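Local structure of SusD superfamily protein (Bacteroides vulgatus, 3MYV) at residues Q121-L124 with T125-F128; R186-K189 with Y190-R193; Y164-I167 with I168-E172. The protein probably binds polysaccharides or their fragments at the bacterial outer membrane. All blocks are in the same frame, centred on the assembly; numbering follows the deposited sequence.

Interaction 1: Q121-L124 with T125-F128; sequences QFDL and TRCF. With EDO (1,2-ethanediol), chain I.
Arg-126 reaches back along its helix to two side chains of the preceding turn, Asp-123 and Phe-122. Its CG stands between the backbone N and the carbonyl carbon (chi1 61°), and the chain runs extended from CG to NE, carrying the guanidinium to both. It grips the carboxylate side-on, with NH2 2.7 Å and NE 3.0 Å from OD1 of Asp-123, a salt bridge in which one oxygen receives both N-H groups. The carboxylate and guanidinium planes are only 15° apart. Phe-122 lies over one face of the guanidinium, CE2 being 3.4 Å from CZ of Arg-126. Arginine suits both neighbours, for its CD also makes a CH-pi contact, 4.1 Å from the Phe-122 centroid. These pairs sit in the last turns of helix 103-128, within the largely helical, TPR-related part of a SusD protein. The Thr-125 hydroxyl donates to Gln-121 O, OG1 lying 2.6 Å away and above the carbonyl plane, and Thr-125 N reaches that carbonyl from the opposite face. A water bridges Gln-121 NE2 and this hydroxyl. Further out, the hydroxyls of Tyr-32 and Tyr-33 hold OD2 of Asp-123, and the backbone N of Ile-145 and O of Pro-143 hold the Gln-121 amide. A 1,2-ethanediol, probably from the crystallisation liquor, accepts from Arg-126 NH2 and also bonds to Tyr-33 and Arg-198.

Interaction 2: R186-K189 with Y190-R193; sequences RMNK and YAAR
Lys-189 opens the helix that Arg-193 continues one turn later: its O accepts from Arg-193 N at 3.0 Å, and its CG lies 4.1 Å from CD of Arg-193. The lysine chain is extended, leaving NZ 6.3 Å from NE of Arg-193, so the two probably positive ends do not meet; Arg-193 makes its salt bridge with Asp-219 of helix 206-223. Just before them Asn-188 is the N-cap of helix 189-202. With CG between the backbone N and the carbonyl carbon (chi1 66°), its side chain curls forward and OD1 accepts a nearly straight bond from Ala-191 N at 3.1 Å. Asparagine suits the post, its short amide supplying the acceptor that a first-turn N-H lacks. ND2 meets the edge of the Tyr-190 ring, 4.0 Å from CD2, and donates to the hydroxyl of Tyr-226, which fixes which way the amide is turned. With an alanine here, Ala-191 N is likely to lose its cap and the Tyr-226 hydroxyl this donor, and the first turn could fray. Ala-191 is small enough for its CB to rest 3.7 Å from CB of Met-187, present as selenomethionine, whose side chain continues onto helix 103-128.

Interaction 3: Y164-I167 with I168-E172; sequences YDFI and IETLE
Thr-170 sets its hydroxyl over one face of the Phe-166 ring, off-centre toward the rim, with OG1 3.1 Å from CE1. Phe-166 carries CG anti to the backbone N (chi1 167°), which lays the ring along the helix toward the next turn. The same hydroxyl donates to Phe-166 O at 2.7 Å, coming from above the carbonyl plane and not along a lone pair. Thr-170 N approaches that oxygen from the other face at 2.9 Å, so one carbonyl is gripped by two donors of a single residue. Threonine suits the site: its hydroxyl folds back onto its own helix and bonds there, where the side chain also touches Met-114 of helix 103-128.

Tyr-164 and Ile-168 meet differently. CD1 of Ile-168 comes to the ring's edge, near its plane, 4.2 Å from CD1 of Tyr-164, while the backbone bond from Ile-168 N to Tyr-164 O closes the turn beneath. Both side chains belong to the side of helix 160-177 that packs on helix 189-202, where Ile-167 and Ile-168 share Ile-199. On the solvent side, Asp-165 and Glu-169 keep their acids apart, OD2 of the former being 6.5 Å from OE2 of the latter.

Because the Thr-170 proton is given to the carbonyl, the hydroxyl meets the ring as an oxygen in packing contact and not as an O-H donor to the pi face; the threonine is thus tied to its own backbone, and the ring, lying over the hydroxyl, probably shields that bond in part.

Interactions 1 and 3 lie within helices 103-128 and 160-177, while interaction 2 straddles the start of helix 189-202, all in the same helical part. Interaction 1 and interaction 3 pack directly, CE1 of Phe-122 against OH of Tyr-164 at 3.5 Å and CD1 of Ile-167 against Thr-125. Interaction 3 also touches interaction 2, where CG of Leu-171 meets O of Ala-192, whereas interactions 1 and 2 stay about 9 Å apart at their nearest atoms. Interaction 1 is buried and carries a salt bridge; interaction 2, also buried, relies on a helix cap; interaction 3 spans from an apolar inner face to exposed acids. Both 121-128 and 164-172 use a threonine hydroxyl turned onto the carbonyl four residues earlier.

Interaction 1: Q121-L124 with T125-F128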
ATOM      1  N   GLN A 121      -9.619   4.628  -5.310  1.00 13.18           N
ATOM      2  CA  GLN A 121     -10.755   4.743  -4.381  1.00 11.47           C
ATOM      3  C   GLN A 121     -10.488   4.006  -3.080  1.00 12.04           C
ATOM      4  O   GLN A 121     -10.907   4.457  -1.984  1.00 10.09           O
ATOM      5  CB  GLN A 121     -12.047   4.286  -5.042  1.00 13.91           C
ATOM      6  CG  GLN A 121     -13.302   4.708  -4.214  1.00 12.07           C
ATOM      7  CD  GLN A 121     -13.586   6.203  -4.312  1.00 15.08           C
ATOM      8  OE1 GLN A 121     -13.774   6.729  -5.419  1.00 14.03           O
ATOM      9  NE2 GLN A 121     -13.704   6.882  -3.145  1.00 13.89           N
ATOM     10  N   PHE A 122      -9.797   2.866  -3.164  1.00 12.50           N
ATOM     11  CA  PHE A 122      -9.456   2.085  -1.959  1.00 11.84           C
ATOM     12  C   PHE A 122      -8.561   2.883  -1.020  1.00 13.41           C
ATOM     13  O   PHE A 122      -8.831   2.979   0.176  1.00 12.18           O
ATOM     14  CB  PHE A 122      -8.810   0.742  -2.344  1.00 13.15           C
ATOM     15  CG  PHE A 122      -8.238  -0.041  -1.169  1.00 13.63           C
ATOM     16  CD1 PHE A 122      -9.069  -0.538  -0.172  1.00 11.58           C
ATOM     17  CD2 PHE A 122      -6.891  -0.344  -1.105  1.00 16.35           C
ATOM     18  CE1 PHE A 122      -8.541  -1.279   0.893  1.00 15.75           C
ATOM     19  CE2 PHE A 122      -6.365  -1.096  -0.056  1.00 17.32           C
ATOM     20  CZ  PHE A 122      -7.203  -1.568   0.943  1.00 12.64           C
ATOM     21  N   ASP A 123      -7.520   3.494  -1.579  1.00 11.74           N
ATOM     22  CA  ASP A 123      -6.623   4.327  -0.795  1.00 13.27           C
ATOM     23  C   ASP A 123      -7.355   5.505  -0.141  1.00 13.79           C
ATOM     24  O   ASP A 123      -7.224   5.730   1.073  1.00 14.06           O
ATOM     25  CB  ASP A 123      -5.447   4.774  -1.656  1.00 13.97           C
ATOM     26  CG  ASP A 123      -4.445   3.635  -1.907  1.00 14.38           C
ATOM     27  OD1 ASP A 123      -4.435   2.667  -1.107  1.00 16.05           O
ATOM     28  OD2 ASP A 123      -3.688   3.703  -2.908  1.00 15.77           O
ATOM     29  N   LEU A 124      -8.197   6.195  -0.908  1.00 13.43           N
ATOM     30  CA  LEU A 124      -9.050   7.248  -0.328  1.00 13.27           C
ATOM     31  C   LEU A 124      -9.919   6.742   0.812  1.00 12.89           C
ATOM     32  O   LEU A 124     -10.121   7.458   1.802  1.00 11.58           O
ATOM     33  CB  LEU A 124      -9.940   7.910  -1.380  1.00 14.15           C
ATOM     34  CG  LEU A 124      -9.205   8.823  -2.371  1.00 14.46           C
ATOM     35  CD1 LEU A 124     -10.062   9.083  -3.647  1.00 12.38           C
ATOM     36  CD2 LEU A 124      -8.761  10.138  -1.710  1.00 13.44           C
ATOM     37  N   THR A 125     -10.423   5.529   0.670  1.00 11.72           N
ATOM     38  CA  THR A 125     -11.299   4.945   1.667  1.00 12.70           C
ATOM     39  C   THR A 125     -10.521   4.623   2.937  1.00 12.42           C
ATOM     40  O   THR A 125     -10.978   4.924   4.053  1.00 12.35           O
ATOM     41  CB  THR A 125     -12.010   3.710   1.124  1.00 13.05           C
ATOM     42  OG1 THR A 125     -12.698   4.045  -0.106  1.00 12.58           O
ATOM     43  CG2 THR A 125     -12.980   3.154   2.153  1.00 16.00           C
ATOM     44  N   ARG A 126      -9.349   4.006   2.802  1.00 14.67           N
ATOM     45  CA  ARG A 126      -8.590   3.700   4.028  1.00 15.11           C
ATOM     46  C   ARG A 126      -7.889   4.905   4.679  1.00 15.06           C
ATOM     47  O   ARG A 126      -7.522   4.831   5.855  1.00 12.77           O
ATOM     48  CB  ARG A 126      -7.643   2.527   3.844  1.00 15.12           C
ATOM     49  CG  ARG A 126      -6.576   2.719   2.802  1.00 15.36           C
ATOM     50  CD  ARG A 126      -5.784   1.424   2.721  1.00 17.66           C
ATOM     51  NE  ARG A 126      -4.879   1.474   1.592  1.00 15.04           N
ATOM     52  CZ  ARG A 126      -3.820   0.688   1.397  1.00 16.41           C
ATOM     53  NH1 ARG A 126      -3.444  -0.191   2.294  1.00 12.88           N
ATOM     54  NH2 ARG A 126      -3.094   0.831   0.295  1.00 16.16           N
ATOM     55  N   CYS A 127      -7.668   5.979   3.918  1.00 14.93           N
ATOM     56  CA  CYS A 127      -7.118   7.201   4.466  1.00 14.33           C
ATOM     57  C   CYS A 127      -8.177   8.146   5.074  1.00 16.83           C
ATOM     58  O   CYS A 127      -7.880   8.833   6.054  1.00 13.34           O
ATOM     59  CB  CYS A 127      -6.314   7.935   3.412  1.00 15.60           C
ATOM     60  SG  CYS A 127      -4.829   7.091   2.925  1.00 16.22           S
ATOM     61  N   PHE A 128      -9.393   8.194   4.506  1.00 16.33           N
ATOM     62  CA  PHE A 128     -10.406   9.169   4.947  1.00 13.34           C
ATOM     63  C   PHE A 128     -11.637   8.613   5.677  1.00 12.52           C
ATOM     64  O   PHE A 128     -12.403   9.383   6.242  1.00 16.04           O
ATOM     65  CB  PHE A 128     -10.818  10.077   3.783  1.00 13.46           C
ATOM     66  CG  PHE A 128      -9.696  10.916   3.285  1.00 13.45           C
ATOM     67  CD1 PHE A 128      -9.414  12.151   3.885  1.00 14.83           C
ATOM     68  CD2 PHE A 128      -8.879  10.480   2.258  1.00 14.85           C
ATOM     69  CE1 PHE A 128      -8.358  12.921   3.441  1.00 13.60           C
ATOM     70  CE2 PHE A 128      -7.801  11.263   1.815  1.00 15.20           C
ATOM     71  CZ  PHE A 128      -7.541  12.471   2.414  1.00 13.78           C
TER
HETATM   72  C1  EDO I 516       1.000   0.375  -0.222  1.00 34.68           C
HETATM   73  O1  EDO I 516       0.571   0.024   1.088  1.00 30.09           O
HETATM   74  C2  EDO I 516       0.431  -0.600  -1.258  1.00 27.42           C
HETATM   75  O2  EDO I 516      -0.933  -0.240  -1.664  1.00 23.79           O
HETATM   76  O   HOH W   1     -14.058   6.347   0.042  1.00 12.40           O

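Interaction 2: R186-K189 with Y190-R193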
ATOM      1  N   ARG A 186       3.332  -1.217 -14.564  1.00 15.53           N
ATOM      2  CA  ARG A 186       1.875  -1.192 -14.539  1.00 14.56           C
ATOM      3  C   ARG A 186       1.278  -2.494 -13.981  1.00 16.78           C
ATOM      4  O   ARG A 186       1.978  -3.498 -13.821  1.00 17.66           O
ATOM      5  CB  ARG A 186       1.344  -0.889 -15.947  1.00 18.36           C
ATOM      6  CG  ARG A 186       1.773   0.497 -16.471  1.00 18.06           C
ATOM      7  CD  ARG A 186       1.577   0.713 -17.989  1.00 19.65           C
ATOM      8  NE  ARG A 186       0.223   0.477 -18.491  1.00 17.45           N
ATOM      9  CZ  ARG A 186      -0.175   0.745 -19.743  1.00 24.37           C
ATOM     10  NH1 ARG A 186       0.635   1.330 -20.614  1.00 17.06           N
ATOM     11  NH2 ARG A 186      -1.405   0.448 -20.137  1.00 20.80           N
HETATM   12  N   MSE A 187      -0.020  -2.467 -13.693  1.00 15.49           N
HETATM   13  CA  MSE A 187      -0.731  -3.633 -13.209  1.00 15.90           C
HETATM   14  C   MSE A 187      -1.147  -4.511 -14.394  1.00 17.49           C
HETATM   15  O   MSE A 187      -1.613  -4.003 -15.422  1.00 16.94           O
HETATM   16  CB  MSE A 187      -1.990  -3.210 -12.419  1.00 12.20           C
HETATM   17  CG  MSE A 187      -1.651  -2.624 -11.063  1.00 13.12           C
HETATM   18 SE   MSE A 187      -3.143  -2.332  -9.926  0.75 14.39          SE
HETATM   19  CE  MSE A 187      -3.671  -0.613 -10.607  1.00 18.01           C
ATOM     20  N   ASN A 188      -1.003  -5.816 -14.216  1.00 17.40           N
ATOM     21  CA  ASN A 188      -1.591  -6.819 -15.098  1.00 17.16           C
ATOM     22  C   ASN A 188      -2.609  -7.640 -14.296  1.00 19.16           C
ATOM     23  O   ASN A 188      -2.909  -7.307 -13.153  1.00 16.54           O
ATOM     24  CB  ASN A 188      -0.520  -7.727 -15.712  1.00 14.56           C
ATOM     25  CG  ASN A 188       0.191  -8.604 -14.673  1.00 16.41           C
ATOM     26  OD1 ASN A 188       0.008  -8.426 -13.484  1.00 14.65           O
ATOM     27  ND2 ASN A 188       0.989  -9.560 -15.141  1.00 16.46           N
ATOM     28  N   LYS A 189      -3.131  -8.704 -14.887  1.00 18.59           N
ATOM     29  CA  LYS A 189      -4.187  -9.504 -14.232  1.00 16.05           C
ATOM     30  C   LYS A 189      -3.723 -10.052 -12.887  1.00 14.07           C
ATOM     31  O   LYS A 189      -4.481 -10.058 -11.918  1.00 13.05           O
ATOM     32  CB  LYS A 189      -4.637 -10.639 -15.155  1.00 15.56           C
ATOM     33  CG  LYS A 189      -5.879 -11.386 -14.681  1.00 16.72           C
ATOM     34  CD  LYS A 189      -6.280 -12.427 -15.738  1.00 20.63           C
ATOM     35  CE  LYS A 189      -7.388 -13.301 -15.230  1.00 22.89           C
ATOM     36  NZ  LYS A 189      -8.030 -14.021 -16.318  1.00 20.82           N
ATOM     37  N   TYR A 190      -2.468 -10.486 -12.803  1.00 13.78           N
ATOM     38  CA  TYR A 190      -1.955 -10.955 -11.528  1.00 12.41           C
ATOM     39  C   TYR A 190      -1.975  -9.900 -10.434  1.00 12.40           C
ATOM     40  O   TYR A 190      -2.387 -10.190  -9.305  1.00 13.37           O
ATOM     41  CB  TYR A 190      -0.560 -11.528 -11.676  1.00 16.35           C
ATOM     42  CG  TYR A 190      -0.493 -12.881 -12.311  1.00 16.57           C
ATOM     43  CD1 TYR A 190      -0.501 -14.042 -11.532  1.00 20.21           C
ATOM     44  CD2 TYR A 190      -0.310 -13.006 -13.675  1.00 20.67           C
ATOM     45  CE1 TYR A 190      -0.401 -15.297 -12.126  1.00 22.17           C
ATOM     46  CE2 TYR A 190      -0.188 -14.240 -14.274  1.00 22.27           C
ATOM     47  CZ  TYR A 190      -0.239 -15.375 -13.502  1.00 27.64           C
ATOM     48  OH  TYR A 190      -0.115 -16.584 -14.124  1.00 35.26           O
ATOM     49  N   ALA A 191      -1.517  -8.689 -10.755  1.00 13.88           N
ATOM     50  CA  ALA A 191      -1.539  -7.555  -9.849  1.00 12.90           C
ATOM     51  C   ALA A 191      -2.939  -7.272  -9.378  1.00 12.21           C
ATOM     52  O   ALA A 191      -3.203  -7.065  -8.168  1.00 12.90           O
ATOM     53  CB  ALA A 191      -0.951  -6.282 -10.562  1.00 13.33           C
ATOM     54  N   ALA A 192      -3.853  -7.200 -10.335  1.00 12.11           N
ATOM     55  CA  ALA A 192      -5.253  -6.913 -10.007  1.00 12.15           C
ATOM     56  C   ALA A 192      -5.879  -7.949  -9.070  1.00 14.56           C
ATOM     57  O   ALA A 192      -6.653  -7.582  -8.178  1.00 13.13           O
ATOM     58  CB  ALA A 192      -6.114  -6.790 -11.309  1.00 10.33           C
ATOM     59  N   ARG A 193      -5.571  -9.232  -9.283  1.00 13.63           N
ATOM     60  CA  ARG A 193      -6.039 -10.285  -8.372  1.00 14.60           C
ATOM     61  C   ARG A 193      -5.364 -10.169  -6.998  1.00 14.45           C
ATOM     62  O   ARG A 193      -6.010 -10.368  -5.982  1.00 12.82           O
ATOM     63  CB  ARG A 193      -5.793 -11.689  -8.966  1.00 14.33           C
ATOM     64  CG  ARG A 193      -6.558 -11.941 -10.287  1.00 14.34           C
ATOM     65  CD  ARG A 193      -6.043 -13.193 -10.975  1.00 14.78           C
ATOM     66  NE  ARG A 193      -6.407 -14.401 -10.247  1.00 14.16           N
ATOM     67  CZ  ARG A 193      -5.797 -15.570 -10.370  1.00 19.71           C
ATOM     68  NH1 ARG A 193      -4.703 -15.706 -11.138  1.00 17.46           N
ATOM     69  NH2 ARG A 193      -6.263 -16.607  -9.705  1.00 18.89           N
TER

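Interaction 3: Y164-I167 with I168-E172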
ATOM      1  N   TYR A 164     -16.431   0.193  -0.643  1.00 14.17           N
ATOM      2  CA  TYR A 164     -16.048  -1.223  -0.815  1.00 13.34           C
ATOM      3  C   TYR A 164     -16.919  -1.982  -1.812  1.00 14.91           C
ATOM      4  O   TYR A 164     -16.398  -2.752  -2.650  1.00 16.22           O
ATOM      5  CB  TYR A 164     -16.013  -1.961   0.541  1.00 12.15           C
ATOM      6  CG  TYR A 164     -14.682  -1.841   1.277  1.00 13.45           C
ATOM      7  CD1 TYR A 164     -13.639  -2.749   1.048  1.00 14.88           C
ATOM      8  CD2 TYR A 164     -14.470  -0.823   2.213  1.00 13.54           C
ATOM      9  CE1 TYR A 164     -12.428  -2.630   1.709  1.00 16.18           C
ATOM     10  CE2 TYR A 164     -13.270  -0.712   2.895  1.00 17.28           C
ATOM     11  CZ  TYR A 164     -12.257  -1.620   2.640  1.00 17.69           C
ATOM     12  OH  TYR A 164     -11.087  -1.510   3.351  1.00 14.36           O
ATOM     13  N   ASP A 165     -18.237  -1.794  -1.736  1.00 14.31           N
ATOM     14  CA  ASP A 165     -19.139  -2.445  -2.687  1.00 17.29           C
ATOM     15  C   ASP A 165     -18.708  -2.141  -4.131  1.00 18.64           C
ATOM     16  O   ASP A 165     -18.563  -3.048  -4.962  1.00 17.06           O
ATOM     17  CB  ASP A 165     -20.594  -2.021  -2.461  1.00 17.87           C
ATOM     18  CG  ASP A 165     -21.187  -2.575  -1.164  1.00 20.14           C
ATOM     19  OD1 ASP A 165     -20.536  -3.371  -0.456  1.00 24.99           O
ATOM     20  OD2 ASP A 165     -22.327  -2.203  -0.850  1.00 31.16           O
ATOM     21  N   PHE A 166     -18.443  -0.869  -4.400  1.00 16.18           N
ATOM     22  CA  PHE A 166     -18.001  -0.430  -5.709  1.00 16.16           C
ATOM     23  C   PHE A 166     -16.602  -0.933  -6.090  1.00 14.26           C
ATOM     24  O   PHE A 166     -16.385  -1.398  -7.216  1.00 16.48           O
ATOM     25  CB  PHE A 166     -18.000   1.109  -5.790  1.00 15.76           C
ATOM     26  CG  PHE A 166     -17.270   1.643  -6.988  1.00 15.96           C
ATOM     27  CD1 PHE A 166     -17.837   1.545  -8.249  1.00 19.37           C
ATOM     28  CD2 PHE A 166     -16.042   2.248  -6.852  1.00 17.80           C
ATOM     29  CE1 PHE A 166     -17.168   2.001  -9.369  1.00 19.80           C
ATOM     30  CE2 PHE A 166     -15.369   2.742  -7.972  1.00 19.64           C
ATOM     31  CZ  PHE A 166     -15.934   2.621  -9.222  1.00 19.36           C
ATOM     32  N   ILE A 167     -15.656  -0.790  -5.175  1.00 13.44           N
ATOM     33  CA  ILE A 167     -14.280  -1.218  -5.395  1.00 13.70           C
ATOM     34  C   ILE A 167     -14.207  -2.711  -5.748  1.00 15.02           C
ATOM     35  O   ILE A 167     -13.527  -3.113  -6.702  1.00 15.62           O
ATOM     36  CB  ILE A 167     -13.404  -0.898  -4.139  1.00 14.46           C
ATOM     37  CG1 ILE A 167     -13.177   0.609  -4.017  1.00 15.13           C
ATOM     38  CG2 ILE A 167     -12.070  -1.615  -4.200  1.00 15.59           C
ATOM     39  CD1 ILE A 167     -12.912   1.086  -2.534  1.00 15.02           C
ATOM     40  N   ILE A 168     -14.918  -3.539  -4.993  1.00 15.31           N
ATOM     41  CA  ILE A 168     -14.839  -4.990  -5.207  1.00 13.57           C
ATOM     42  C   ILE A 168     -15.466  -5.408  -6.550  1.00 16.16           C
ATOM     43  O   ILE A 168     -14.863  -6.168  -7.328  1.00 17.53           O
ATOM     44  CB  ILE A 168     -15.433  -5.762  -4.010  1.00 14.83           C
ATOM     45  CG1 ILE A 168     -14.476  -5.628  -2.793  1.00 14.50           C
ATOM     46  CG2 ILE A 168     -15.656  -7.245  -4.389  1.00 17.28           C
ATOM     47  CD1 ILE A 168     -15.138  -5.863  -1.420  1.00 13.92           C
ATOM     48  N   GLU A 169     -16.643  -4.871  -6.849  1.00 16.29           N
ATOM     49  CA  GLU A 169     -17.346  -5.149  -8.111  1.00 17.09           C
ATOM     50  C   GLU A 169     -16.507  -4.709  -9.299  1.00 15.95           C
ATOM     51  O   GLU A 169     -16.440  -5.396 -10.318  1.00 15.75           O
ATOM     52  CB  GLU A 169     -18.686  -4.423  -8.175  1.00 20.40           C
ATOM     53  CG  GLU A 169     -19.853  -5.191  -7.632  1.00 32.90           C
ATOM     54  CD  GLU A 169     -21.182  -4.423  -7.751  1.00 44.90           C
ATOM     55  OE1 GLU A 169     -21.369  -3.649  -8.733  1.00 37.42           O
ATOM     56  OE2 GLU A 169     -22.028  -4.597  -6.843  1.00 47.68           O
ATOM     57  N   THR A 170     -15.908  -3.537  -9.167  1.00 16.27           N
ATOM     58  CA  THR A 170     -15.041  -2.993 -10.200  1.00 17.33           C
ATOM     59  C   THR A 170     -13.834  -3.889 -10.466  1.00 16.50           C
ATOM     60  O   THR A 170     -13.517  -4.214 -11.615  1.00 16.33           O
ATOM     61  CB  THR A 170     -14.583  -1.594  -9.805  1.00 18.64           C
ATOM     62  OG1 THR A 170     -15.728  -0.760  -9.726  1.00 15.35           O
ATOM     63  CG2 THR A 170     -13.618  -1.038 -10.831  1.00 16.58           C
ATOM     64  N   LEU A 171     -13.164  -4.302  -9.400  1.00 15.89           N
ATOM     65  CA  LEU A 171     -11.973  -5.110  -9.540  1.00 16.08           C
ATOM     66  C   LEU A 171     -12.313  -6.546  -9.983  1.00 16.14           C
ATOM     67  O   LEU A 171     -11.606  -7.093 -10.811  1.00 16.61           O
ATOM     68  CB  LEU A 171     -11.177  -5.040  -8.231  1.00 18.12           C
ATOM     69  CG  LEU A 171      -9.677  -5.237  -8.178  1.00 26.23           C
ATOM     70  CD1 LEU A 171      -8.909  -4.599  -9.316  1.00 12.35           C
ATOM     71  CD2 LEU A 171      -9.250  -4.743  -6.789  1.00 23.29           C
ATOM     72  N   GLU A 172     -13.426  -7.127  -9.511  1.00 16.56           N
ATOM     73  CA  GLU A 172     -13.849  -8.446  -9.981  1.00 16.75           C
ATOM     74  C   GLU A 172     -14.067  -8.409 -11.507  1.00 18.41           C
ATOM     75  O   GLU A 172     -13.597  -9.291 -12.227  1.00 17.72           O
ATOM     76  CB  GLU A 172     -15.115  -8.936  -9.239  1.00 17.97           C
ATOM     77  CG  GLU A 172     -14.858  -9.238  -7.771  1.00 16.90           C
ATOM     78  CD  GLU A 172     -16.139  -9.513  -6.979  1.00 19.44           C
ATOM     79  OE1 GLU A 172     -17.226  -9.085  -7.413  1.00 19.76           O
ATOM     80  OE2 GLU A 172     -16.053 -10.145  -5.908  1.00 21.35           O
TER